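Local coordinates for protein tyrocidine synthetase 3 (Brevibacillus brevis, PDB 2JGP) that probably forms peptide bonds during tyrocidine biosynthesis, joining building blocks held on carrier domains of a nonribosomal peptide synthetase, at residues H222-L233 with R359-M370. Numbering follows the deposited sequence.
With SO4 (sulfate ion), chain B.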
loop_
_atom_site.group_PDB
_atom_site.type_symbol
_atom_site.label_atom_id
_atom_site.label_comp_id
_atom_site.label_asym_id
_atom_site.label_seq_id
_atom_site.Cartn_x
_atom_site.Cartn_y
_atom_site.Cartn_z
ATOM N N HIS A 222 12.340 -8.694 -2.277
ATOM C CA HIS A 222 11.339 -7.753 -1.759
ATOM C C HIS A 222 11.872 -6.831 -0.653
ATOM O O HIS A 222 11.229 -5.831 -0.325
ATOM C CB HIS A 222 10.091 -8.498 -1.258
ATOM C CG HIS A 222 8.813 -7.742 -1.476
ATOM N ND1 HIS A 222 8.688 -6.399 -1.188
ATOM C CD2 HIS A 222 7.614 -8.134 -1.968
ATOM C CE1 HIS A 222 7.460 -6.002 -1.474
ATOM N NE2 HIS A 222 6.791 -7.032 -1.960
ATOM N N SER A 223 13.031 -7.159 -0.085
ATOM C CA SER A 223 13.674 -6.314 0.937
ATOM C C SER A 223 14.181 -4.973 0.398
ATOM O O SER A 223 14.435 -4.046 1.173
ATOM C CB SER A 223 14.844 -7.061 1.594
ATOM O OG SER A 223 15.839 -7.383 0.635
ATOM N N ILE A 224 14.342 -4.868 -0.919
ATOM C CA ILE A 224 14.840 -3.631 -1.549
ATOM C C ILE A 224 13.884 -3.054 -2.602
ATOM O O ILE A 224 14.254 -2.179 -3.390
ATOM C CB ILE A 224 16.285 -3.825 -2.106
ATOM C CG1 ILE A 224 16.401 -5.012 -3.066
ATOM C CG2 ILE A 224 17.255 -4.034 -0.960
ATOM C CD1 ILE A 224 15.732 -4.815 -4.391
ATOM N N SER A 225 12.641 -3.521 -2.599
ATOM C CA SER A 225 11.670 -3.087 -3.596
ATOM C C SER A 225 10.236 -3.282 -3.111
ATOM O O SER A 225 10.006 -3.774 -2.003
ATOM C CB SER A 225 11.908 -3.841 -4.905
ATOM O OG SER A 225 11.188 -3.270 -5.973
ATOM N N ASP A 226 9.287 -2.836 -3.930
ATOM C CA ASP A 226 7.868 -3.136 -3.755
ATOM C C ASP A 226 7.125 -2.859 -5.066
ATOM O O ASP A 226 7.749 -2.497 -6.076
ATOM C CB ASP A 226 7.248 -2.404 -2.533
ATOM C CG ASP A 226 7.248 -0.895 -2.659
ATOM O OD1 ASP A 226 7.523 -0.369 -3.759
ATOM O OD2 ASP A 226 6.943 -0.229 -1.635
ATOM N N GLY A 227 5.807 -3.045 -5.053
ATOM C CA GLY A 227 4.986 -2.903 -6.247
ATOM C C GLY A 227 5.201 -1.578 -6.945
ATOM O O GLY A 227 5.448 -1.535 -8.152
ATOM N N VAL A 228 5.121 -0.495 -6.182
ATOM C CA VAL A 228 5.376 0.837 -6.722
ATOM C C VAL A 228 6.805 0.952 -7.271
ATOM O O VAL A 228 7.003 1.532 -8.337
ATOM C CB VAL A 228 5.106 1.941 -5.675
ATOM C CG1 VAL A 228 5.702 3.270 -6.107
ATOM C CG2 VAL A 228 3.607 2.086 -5.427
ATOM N N SER A 229 7.793 0.397 -6.561
ATOM C CA SER A 229 9.186 0.485 -7.020
ATOM C C SER A 229 9.384 -0.226 -8.364
ATOM O O SER A 229 10.099 0.277 -9.230
ATOM C CB SER A 229 10.166 -0.081 -5.994
ATOM O OG SER A 229 10.014 0.520 -4.722
ATOM N N SER A 230 8.741 -1.381 -8.539
ATOM C CA SER A 230 8.800 -2.110 -9.812
ATOM C C SER A 230 8.248 -1.284 -10.966
ATOM O O SER A 230 8.782 -1.332 -12.078
ATOM C CB SER A 230 8.050 -3.443 -9.719
ATOM O OG SER A 230 8.596 -4.240 -8.690
ATOM N N GLY A 231 7.194 -0.514 -10.703
ATOM C CA GLY A 231 6.643 0.396 -11.705
ATOM C C GLY A 231 7.643 1.474 -12.083
ATOM O O GLY A 231 7.832 1.767 -13.264
ATOM N N ILE A 232 8.290 2.047 -11.072
ATOM C CA ILE A 232 9.339 3.053 -11.259
ATOM C C ILE A 232 10.491 2.472 -12.080
ATOM O O ILE A 232 10.910 3.061 -13.077
ATOM C CB ILE A 232 9.863 3.577 -9.883
ATOM C CG1 ILE A 232 8.765 4.346 -9.145
ATOM C CG2 ILE A 232 11.065 4.501 -10.056
ATOM C CD1 ILE A 232 9.135 4.715 -7.729
ATOM N N LEU A 233 10.974 1.302 -11.667
ATOM C CA LEU A 233 12.052 0.595 -12.372
ATOM C C LEU A 233 11.735 0.332 -13.846
ATOM O O LEU A 233 12.593 0.534 -14.716
ATOM C CB LEU A 233 12.351 -0.733 -11.669
ATOM C CG LEU A 233 13.554 -0.841 -10.713
ATOM C CD1 LEU A 233 13.996 0.461 -10.099
ATOM C CD2 LEU A 233 13.268 -1.890 -9.647
ATOM N N ARG A 359 4.144 5.851 1.146
ATOM C CA ARG A 359 4.884 6.965 0.559
ATOM C C ARG A 359 4.113 8.255 0.820
ATOM O O ARG A 359 3.584 8.886 -0.103
ATOM C CB ARG A 359 5.065 6.732 -0.942
ATOM C CG ARG A 359 5.924 5.517 -1.266
ATOM C CD ARG A 359 5.657 4.989 -2.652
ATOM N NE ARG A 359 6.403 3.754 -2.907
ATOM C CZ ARG A 359 7.666 3.714 -3.331
ATOM N NH1 ARG A 359 8.338 4.835 -3.577
ATOM N NH2 ARG A 359 8.249 2.548 -3.548
ATOM N N SER A 360 4.061 8.642 2.092
ATOM C CA SER A 360 3.164 9.700 2.547
ATOM C C SER A 360 3.768 11.096 2.423
ATOM O O SER A 360 3.157 12.077 2.844
ATOM C CB SER A 360 2.745 9.430 3.989
ATOM O OG SER A 360 3.871 9.203 4.808
ATOM N N HIS A 361 4.961 11.186 1.839
ATOM C CA HIS A 361 5.575 12.475 1.551
ATOM C C HIS A 361 6.082 12.457 0.119
ATOM O O HIS A 361 6.519 11.418 -0.374
ATOM C CB HIS A 361 6.723 12.763 2.529
ATOM C CG HIS A 361 7.239 14.167 2.456
ATOM N ND1 HIS A 361 8.193 14.562 1.542
ATOM C CD2 HIS A 361 6.919 15.274 3.168
ATOM C CE1 HIS A 361 8.447 15.849 1.703
ATOM N NE2 HIS A 361 7.685 16.306 2.680
ATOM N N ALA A 362 6.011 13.610 -0.540
ATOM C CA ALA A 362 6.507 13.773 -1.906
ATOM C C ALA A 362 7.868 13.104 -2.111
ATOM O O ALA A 362 8.078 12.412 -3.102
ATOM C CB ALA A 362 6.597 15.260 -2.255
ATOM N N ASP A 363 8.779 13.303 -1.161
ATOM C CA ASP A 363 10.160 12.823 -1.285
ATOM C C ASP A 363 10.294 11.300 -1.291
ATOM O O ASP A 363 11.304 10.771 -1.752
ATOM C CB ASP A 363 11.040 13.417 -0.173
ATOM C CG ASP A 363 11.324 14.903 -0.366
ATOM O OD1 ASP A 363 11.746 15.549 0.616
ATOM O OD2 ASP A 363 11.131 15.434 -1.483
ATOM N N LEU A 364 9.291 10.596 -0.766
ATOM C CA LEU A 364 9.298 9.138 -0.761
ATOM C C LEU A 364 8.741 8.526 -2.046
ATOM O O LEU A 364 8.971 7.348 -2.314
ATOM C CB LEU A 364 8.510 8.600 0.439
ATOM C CG LEU A 364 8.976 9.033 1.832
ATOM C CD1 LEU A 364 8.152 8.322 2.897
ATOM C CD2 LEU A 364 10.466 8.768 2.045
ATOM N N GLU A 365 8.016 9.313 -2.838
ATOM C CA GLU A 365 7.310 8.788 -4.010
ATOM C C GLU A 365 8.209 8.173 -5.106
ATOM O O GLU A 365 7.822 7.167 -5.712
ATOM C CB GLU A 365 6.377 9.861 -4.606
ATOM C CG GLU A 365 5.210 10.232 -3.675
ATOM C CD GLU A 365 4.379 11.409 -4.176
ATOM O OE1 GLU A 365 3.585 11.963 -3.380
ATOM O OE2 GLU A 365 4.527 11.794 -5.355
ATOM N N PRO A 366 9.400 8.758 -5.364
ATOM C CA PRO A 366 10.234 8.258 -6.459
ATOM C C PRO A 366 11.276 7.214 -6.051
ATOM O O PRO A 366 12.034 6.752 -6.904
ATOM C CB PRO A 366 10.936 9.527 -6.944
ATOM C CG PRO A 366 11.110 10.347 -5.699
ATOM C CD PRO A 366 10.033 9.922 -4.716
ATOM N N ILE A 367 11.301 6.836 -4.774
ATOM C CA ILE A 367 12.353 5.979 -4.241
ATOM C C ILE A 367 12.072 4.501 -4.513
ATOM O O ILE A 367 10.958 4.022 -4.329
ATOM C CB ILE A 367 12.525 6.187 -2.718
ATOM C CG1 ILE A 367 12.853 7.654 -2.404
ATOM C CG2 ILE A 367 13.614 5.267 -2.162
ATOM C CD1 ILE A 367 13.103 7.923 -0.935
ATOM N N VAL A 368 13.101 3.778 -4.943
ATOM C CA VAL A 368 13.037 2.325 -5.034
ATOM C C VAL A 368 13.362 1.707 -3.660
ATOM O O VAL A 368 14.444 1.900 -3.117
ATOM C CB VAL A 368 13.997 1.816 -6.131
ATOM C CG1 VAL A 368 14.057 0.294 -6.158
ATOM C CG2 VAL A 368 13.569 2.385 -7.497
ATOM N N GLY A 369 12.407 0.980 -3.096
ATOM C CA GLY A 369 12.559 0.422 -1.754
ATOM C C GLY A 369 11.260 -0.174 -1.257
ATOM O O GLY A 369 10.236 -0.137 -1.954
ATOM N N MET A 370 11.307 -0.712 -0.046
ATOM C CA MET A 370 10.171 -1.386 0.559
ATOM C C MET A 370 9.387 -0.404 1.440
ATOM O O MET A 370 9.777 -0.141 2.583
ATOM C CB MET A 370 10.668 -2.575 1.388
ATOM C CG MET A 370 9.596 -3.278 2.187
ATOM S SD MET A 370 8.194 -3.758 1.172
ATOM C CE MET A 370 7.051 -4.278 2.450
HETATM S S SO4 B . 3.745 -5.134 -3.235
HETATM O O1 SO4 B . 5.079 -4.732 -2.826
HETATM O O2 SO4 B . 3.067 -5.815 -2.137
HETATM O O3 SO4 B . 2.985 -3.944 -3.604
HETATM O O4 SO4 B . 3.847 -6.036 -4.379
HETATM O O HOH W 1 13.908 -1.223 0.752
HETATM O O HOH W 2 5.013 1.466 -1.966
#
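S225 and G369 bring their backbones to within 4.1 Å, CA to CA, where the loop 359-370 runs past the turn leading into helix 227-241. D226 carries much of the polar part. Its CG sits between the backbone N and the carbonyl carbon (chi1 64°), which turns the carboxylate back over the helix start. OD1 caps the helix, accepting from S229 N at 2.9 Å nearly along its C–O axis. R359 forms a salt bridge with the same oxygen, NH2 lying 3.0 Å from OD1 on the syn side, the carboxylate and guanidinium planes 56° apart. S229 OG packs among D226 OD1, R359 NH2, G369 N and G369 O, within 2.9 Å of each. OD2 of D226 accepts from the backbone nitrogens of F371 and V372, and one water links it to R359 NE.

R359 itself is held flat by its own loop: NH1 (2.8 Å) and NH2 both grip I367 O end-on, in the guanidinium plane. V228 CG1 lies over one face, 3.3 Å from NE. Farther along the helix, V368 CG2 presses against L233 CD1 at 3.3 Å, tight for two carbons, the side chains meeting at about a right angle, while I232 reaches CD1 along the carbonyls of E365 and P366. At the other end, M370 SD comes obliquely to the H222 ring, 3.5 Å from CE1. A sulfate, probably from the crystallisation liquor, accepts from G227 N through O1 and meets the ring edge.

H222, D226 and G227 belong to the HHxxxDG signature of condensation domains; H222, its second histidine, is probably the active-site histidine, as in relatives. The aspartate–arginine pair probably holds the signature loop against 359-370, while OD2 ties it to the VGMFVNT motif.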